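Local coordinates for protein delta-1-pyrroline-5-carboxylate dehydrogenase, mitochondrial (Mus musculus, PDB 4E3X) that oxidises L-glutamate gamma-semialdehyde to glutamate with NAD+, the second step of proline breakdown in mitochondria, working as a homodimer of the aldehyde dehydrogenase family, at residues A49-E62 with A141-V155. Sequence-based numbering, arbitrary orientation.
Sequences ALQKALKDLKGQTE and AEVLAKTMVGQGKTV. Unlike the reference sequence in segment 49-62: Thr61 (reference Met).
Leu50 turns its CG away from the backbone N (chi1 -179°), whereas Leu54 and Leu57 each keep CG beside their own backbone N, and the three branched ends meet the helical face formed by Ala141, Ala145 and Val149. This is a helix-helix packing in the aldehyde dehydrogenase fold: helix 45-55 lies on helix 140-151, and the short axes of 49-55 and 141-151 cross at -54° and come within 8.4 Å. Small residues permit such closeness, with Ala53 CB 3.4 Å from Ala141 O and 3.7 Å from Ala145 CB. Leu50 enters as a knob among Ala141, Leu144, Ala145 and Val155; its CD1 lies over the helix backbone, while CD2 reaches Val155 CG1 at 3.7 Å. Leu54 crosses Met148 at about a right angle and passes Val149 in the opposite sense, CD2 touching Val149 CG2. Further along the chain, Leu57 sets CD1 on Ala145 O (3.4 Å), and its side chain crosses that of Lys146 at about a right angle, CD1 beside CG. No direct hydrogen bond joins the segments, so the grip is apolar apart from one charged edge. There the extended Lys146 chain carries NZ to Glu142 OE2, a 2.7 Å salt bridge that meets the anti side of the carboxylate from 29° out of its plane; the other oxygen pairs with Arg139. A methionine in place of Lys146 would probably leave Glu142 OE2 without this mate and break the water link to Glu62. Glu62 OE1 stands 4.2 Å from Lys146 NZ, beyond a salt bridge, and one water closes the gap, donating to Glu62 OE1 and accepting from Lys146 NZ at 2.8 Å.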
loop_
_atom_site.group_PDB
_atom_site.type_symbol
_atom_site.label_atom_id
_atom_site.label_comp_id
_atom_site.label_asym_id
_atom_site.label_seq_id
_atom_site.Cartn_x
_atom_site.Cartn_y
_atom_site.Cartn_z
ATOM N N ALA B 49 -13.247 -32.683 -24.535
ATOM C CA ALA B 49 -13.536 -32.539 -23.111
ATOM C C ALA B 49 -14.491 -31.383 -22.851
ATOM O O ALA B 49 -15.401 -31.495 -22.031
ATOM C CB ALA B 49 -12.246 -32.357 -22.313
ATOM N N LEU B 50 -14.284 -30.274 -23.557
ATOM C CA LEU B 50 -15.138 -29.104 -23.388
ATOM C C LEU B 50 -16.557 -29.368 -23.895
ATOM O O LEU B 50 -17.534 -28.980 -23.247
ATOM C CB LEU B 50 -14.530 -27.876 -24.070
ATOM C CG LEU B 50 -15.338 -26.585 -23.925
ATOM C CD1 LEU B 50 -15.612 -26.254 -22.449
ATOM C CD2 LEU B 50 -14.624 -25.430 -24.621
ATOM N N GLN B 51 -16.678 -30.025 -25.045
ATOM C CA GLN B 51 -17.999 -30.360 -25.558
ATOM C C GLN B 51 -18.773 -31.225 -24.561
ATOM O O GLN B 51 -19.965 -31.020 -24.354
ATOM C CB GLN B 51 -17.896 -31.034 -26.928
ATOM C CG GLN B 51 -17.536 -30.054 -28.033
ATOM C CD GLN B 51 -17.201 -30.722 -29.354
ATOM O OE1 GLN B 51 -17.024 -31.938 -29.426
ATOM N NE2 GLN B 51 -17.107 -29.921 -30.408
ATOM N N LYS B 52 -18.081 -32.166 -23.922
ATOM C CA LYS B 52 -18.696 -32.997 -22.898
ATOM C C LYS B 52 -19.115 -32.163 -21.688
ATOM O O LYS B 52 -20.215 -32.322 -21.164
ATOM C CB LYS B 52 -17.741 -34.115 -22.469
ATOM N N ALA B 53 -18.237 -31.269 -21.248
ATOM C CA ALA B 53 -18.538 -30.421 -20.097
ATOM C C ALA B 53 -19.714 -29.476 -20.363
ATOM O O ALA B 53 -20.502 -29.191 -19.467
ATOM C CB ALA B 53 -17.306 -29.646 -19.664
ATOM N N LEU B 54 -19.828 -28.990 -21.595
ATOM C CA LEU B 54 -20.959 -28.146 -21.971
ATOM C C LEU B 54 -22.245 -28.953 -21.959
ATOM O O LEU B 54 -23.285 -28.485 -21.492
ATOM C CB LEU B 54 -20.741 -27.536 -23.353
ATOM C CG LEU B 54 -19.678 -26.437 -23.393
ATOM C CD1 LEU B 54 -19.284 -26.123 -24.834
ATOM C CD2 LEU B 54 -20.176 -25.187 -22.681
ATOM N N LYS B 55 -22.169 -30.174 -22.479
ATOM C CA LYS B 55 -23.307 -31.077 -22.439
ATOM C C LYS B 55 -23.725 -31.355 -20.990
ATOM O O LYS B 55 -24.913 -31.463 -20.702
ATOM C CB LYS B 55 -22.968 -32.377 -23.162
ATOM N N ASP B 56 -22.747 -31.446 -20.086
ATOM C CA ASP B 56 -23.015 -31.700 -18.665
ATOM C C ASP B 56 -23.801 -30.572 -17.992
ATOM O O ASP B 56 -24.332 -30.759 -16.899
ATOM C CB ASP B 56 -21.708 -31.899 -17.884
ATOM C CG ASP B 56 -21.036 -33.225 -18.172
ATOM O OD1 ASP B 56 -21.722 -34.165 -18.625
ATOM O OD2 ASP B 56 -19.810 -33.327 -17.925
ATOM N N LEU B 57 -23.851 -29.404 -18.628
ATOM C CA LEU B 57 -24.503 -28.232 -18.043
ATOM C C LEU B 57 -25.854 -27.950 -18.676
ATOM O O LEU B 57 -26.668 -27.199 -18.129
ATOM C CB LEU B 57 -23.622 -26.992 -18.194
ATOM C CG LEU B 57 -22.329 -26.979 -17.385
ATOM C CD1 LEU B 57 -21.544 -25.716 -17.672
ATOM C CD2 LEU B 57 -22.635 -27.063 -15.905
ATOM N N LYS B 58 -26.079 -28.541 -19.843
ATOM C CA LYS B 58 -27.307 -28.312 -20.583
ATOM C C LYS B 58 -28.508 -28.770 -19.768
ATOM O O LYS B 58 -28.568 -29.912 -19.314
ATOM C CB LYS B 58 -27.256 -29.038 -21.928
ATOM N N GLY B 59 -29.455 -27.864 -19.567
ATOM C CA GLY B 59 -30.648 -28.177 -18.806
ATOM C C GLY B 59 -30.439 -28.333 -17.308
ATOM O O GLY B 59 -31.373 -28.694 -16.600
ATOM N N GLN B 60 -29.241 -28.032 -16.809
ATOM C CA GLN B 60 -28.954 -28.209 -15.387
ATOM C C GLN B 60 -28.995 -26.910 -14.596
ATOM O O GLN B 60 -28.545 -25.866 -15.074
ATOM C CB GLN B 60 -27.573 -28.835 -15.194
ATOM C CG GLN B 60 -27.324 -30.087 -16.030
ATOM C CD GLN B 60 -28.034 -31.319 -15.494
ATOM O OE1 GLN B 60 -28.601 -31.307 -14.395
ATOM N NE2 GLN B 60 -28.002 -32.397 -16.272
ATOM N N THR B 61 -29.508 -26.993 -13.372
ATOM C CA THR B 61 -29.411 -25.913 -12.405
ATOM C C THR B 61 -28.695 -26.450 -11.171
ATOM O O THR B 61 -29.153 -27.431 -10.573
ATOM C CB THR B 61 -30.799 -25.441 -11.945
ATOM O OG1 THR B 61 -31.598 -25.078 -13.080
ATOM C CG2 THR B 61 -30.677 -24.252 -10.995
ATOM N N GLU B 62 -27.585 -25.824 -10.781
ATOM C CA GLU B 62 -26.919 -26.199 -9.534
ATOM C C GLU B 62 -27.427 -25.358 -8.374
ATOM O O GLU B 62 -27.449 -24.139 -8.470
ATOM C CB GLU B 62 -25.400 -26.033 -9.637
ATOM C CG GLU B 62 -24.688 -26.578 -8.407
ATOM C CD GLU B 62 -23.181 -26.419 -8.438
ATOM O OE1 GLU B 62 -22.658 -25.753 -9.350
ATOM O OE2 GLU B 62 -22.510 -26.954 -7.528
ATOM N N ALA B 141 -12.055 -28.388 -18.275
ATOM C CA ALA B 141 -13.262 -28.350 -19.088
ATOM C C ALA B 141 -14.451 -27.851 -18.263
ATOM O O ALA B 141 -15.267 -27.065 -18.751
ATOM C CB ALA B 141 -13.543 -29.721 -19.712
ATOM N N GLU B 142 -14.535 -28.289 -17.010
ATOM C CA GLU B 142 -15.594 -27.840 -16.113
ATOM C C GLU B 142 -15.605 -26.326 -15.919
ATOM O O GLU B 142 -16.646 -25.680 -16.079
ATOM C CB GLU B 142 -15.449 -28.524 -14.751
ATOM C CG GLU B 142 -16.460 -28.028 -13.723
ATOM C CD GLU B 142 -16.104 -28.395 -12.292
ATOM O OE1 GLU B 142 -15.255 -29.288 -12.086
ATOM O OE2 GLU B 142 -16.686 -27.787 -11.370
ATOM N N VAL B 143 -14.465 -25.751 -15.552
ATOM C CA VAL B 143 -14.453 -24.311 -15.277
ATOM C C VAL B 143 -14.663 -23.489 -16.550
ATOM O O VAL B 143 -15.291 -22.431 -16.513
ATOM C CB VAL B 143 -13.214 -23.837 -14.467
ATOM C CG1 VAL B 143 -13.163 -24.560 -13.119
ATOM C CG2 VAL B 143 -11.922 -24.017 -15.249
ATOM N N LEU B 144 -14.142 -23.980 -17.670
ATOM C CA LEU B 144 -14.405 -23.320 -18.943
ATOM C C LEU B 144 -15.901 -23.333 -19.262
ATOM O O LEU B 144 -16.482 -22.300 -19.594
ATOM C CB LEU B 144 -13.611 -23.983 -20.071
ATOM C CG LEU B 144 -12.239 -23.387 -20.395
ATOM C CD1 LEU B 144 -11.369 -23.215 -19.171
ATOM C CD2 LEU B 144 -11.547 -24.262 -21.427
ATOM N N ALA B 145 -16.514 -24.510 -19.173
ATOM C CA ALA B 145 -17.914 -24.665 -19.543
ATOM C C ALA B 145 -18.809 -23.811 -18.656
ATOM O O ALA B 145 -19.770 -23.196 -19.138
ATOM C CB ALA B 145 -18.327 -26.133 -19.472
ATOM N N LYS B 146 -18.487 -23.760 -17.365
ATOM C CA LYS B 146 -19.303 -22.996 -16.431
ATOM C C LYS B 146 -19.181 -21.495 -16.686
ATOM O O LYS B 146 -20.134 -20.752 -16.487
ATOM C CB LYS B 146 -18.938 -23.350 -14.989
ATOM C CG LYS B 146 -19.403 -24.750 -14.622
ATOM C CD LYS B 146 -19.033 -25.164 -13.206
ATOM C CE LYS B 146 -19.636 -26.518 -12.892
ATOM N NZ LYS B 146 -19.271 -26.998 -11.529
ATOM N N THR B 147 -18.009 -21.062 -17.130
ATOM C CA THR B 147 -17.794 -19.666 -17.479
ATOM C C THR B 147 -18.505 -19.331 -18.804
ATOM O O THR B 147 -19.101 -18.260 -18.960
ATOM C CB THR B 147 -16.282 -19.364 -17.545
ATOM O OG1 THR B 147 -15.689 -19.631 -16.262
ATOM C CG2 THR B 147 -16.019 -17.916 -17.912
ATOM N N MET B 148 -18.469 -20.256 -19.758
ATOM C CA MET B 148 -19.200 -20.059 -21.013
ATOM C C MET B 148 -20.700 -19.966 -20.786
ATOM O O MET B 148 -21.357 -19.027 -21.238
ATOM C CB MET B 148 -18.907 -21.201 -21.985
ATOM C CG MET B 148 -17.471 -21.230 -22.494
ATOM S SD MET B 148 -17.149 -22.592 -23.631
ATOM C CE MET B 148 -18.247 -22.158 -24.975
ATOM N N VAL B 149 -21.248 -20.956 -20.095
ATOM C CA VAL B 149 -22.694 -21.042 -19.952
ATOM C C VAL B 149 -23.240 -20.010 -18.972
ATOM O O VAL B 149 -24.311 -19.447 -19.191
ATOM C CB VAL B 149 -23.126 -22.475 -19.572
ATOM C CG1 VAL B 149 -24.600 -22.533 -19.204
ATOM C CG2 VAL B 149 -22.817 -23.430 -20.710
ATOM N N GLY B 150 -22.490 -19.747 -17.906
ATOM C CA GLY B 150 -22.963 -18.835 -16.882
ATOM C C GLY B 150 -22.648 -17.373 -17.144
ATOM O O GLY B 150 -23.412 -16.501 -16.736
ATOM N N GLN B 151 -21.534 -17.094 -17.818
ATOM C CA GLN B 151 -21.126 -15.713 -18.077
ATOM C C GLN B 151 -21.191 -15.332 -19.560
ATOM O O GLN B 151 -20.978 -14.175 -19.908
ATOM C CB GLN B 151 -19.735 -15.429 -17.502
ATOM C CG GLN B 151 -19.695 -15.359 -15.986
ATOM C CD GLN B 151 -18.476 -16.058 -15.422
ATOM O OE1 GLN B 151 -18.515 -17.250 -15.128
ATOM N NE2 GLN B 151 -17.379 -15.327 -15.289
ATOM N N GLY B 152 -21.501 -16.299 -20.425
ATOM C CA GLY B 152 -21.688 -16.020 -21.842
ATOM C C GLY B 152 -20.409 -15.908 -22.652
ATOM O O GLY B 152 -20.422 -15.337 -23.742
ATOM N N LYS B 153 -19.306 -16.422 -22.120
ATOM C CA LYS B 153 -18.029 -16.383 -22.832
ATOM C C LYS B 153 -17.922 -17.398 -23.964
ATOM O O LYS B 153 -18.484 -18.490 -23.891
ATOM C CB LYS B 153 -16.865 -16.588 -21.856
ATOM C CG LYS B 153 -16.767 -15.495 -20.797
ATOM C CD LYS B 153 -15.348 -15.252 -20.311
ATOM C CE LYS B 153 -15.324 -14.003 -19.451
ATOM N NZ LYS B 153 -13.958 -13.631 -18.991
ATOM N N THR B 154 -17.181 -17.035 -25.006
ATOM C CA THR B 154 -16.803 -18.000 -26.026
ATOM C C THR B 154 -15.708 -18.918 -25.483
ATOM O O THR B 154 -15.113 -18.649 -24.434
ATOM C CB THR B 154 -16.251 -17.304 -27.269
ATOM O OG1 THR B 154 -15.153 -16.473 -26.874
ATOM C CG2 THR B 154 -17.332 -16.459 -27.943
ATOM N N VAL B 155 -15.442 -19.998 -26.209
ATOM C CA VAL B 155 -14.379 -20.929 -25.844
ATOM C C VAL B 155 -13.068 -20.218 -25.509
ATOM O O VAL B 155 -12.502 -20.421 -24.437
ATOM C CB VAL B 155 -14.092 -21.929 -26.978
ATOM C CG1 VAL B 155 -12.902 -22.800 -26.617
ATOM C CG2 VAL B 155 -15.314 -22.781 -27.275
HETATM O O HOH W 1 -20.119 -24.983 -9.715
#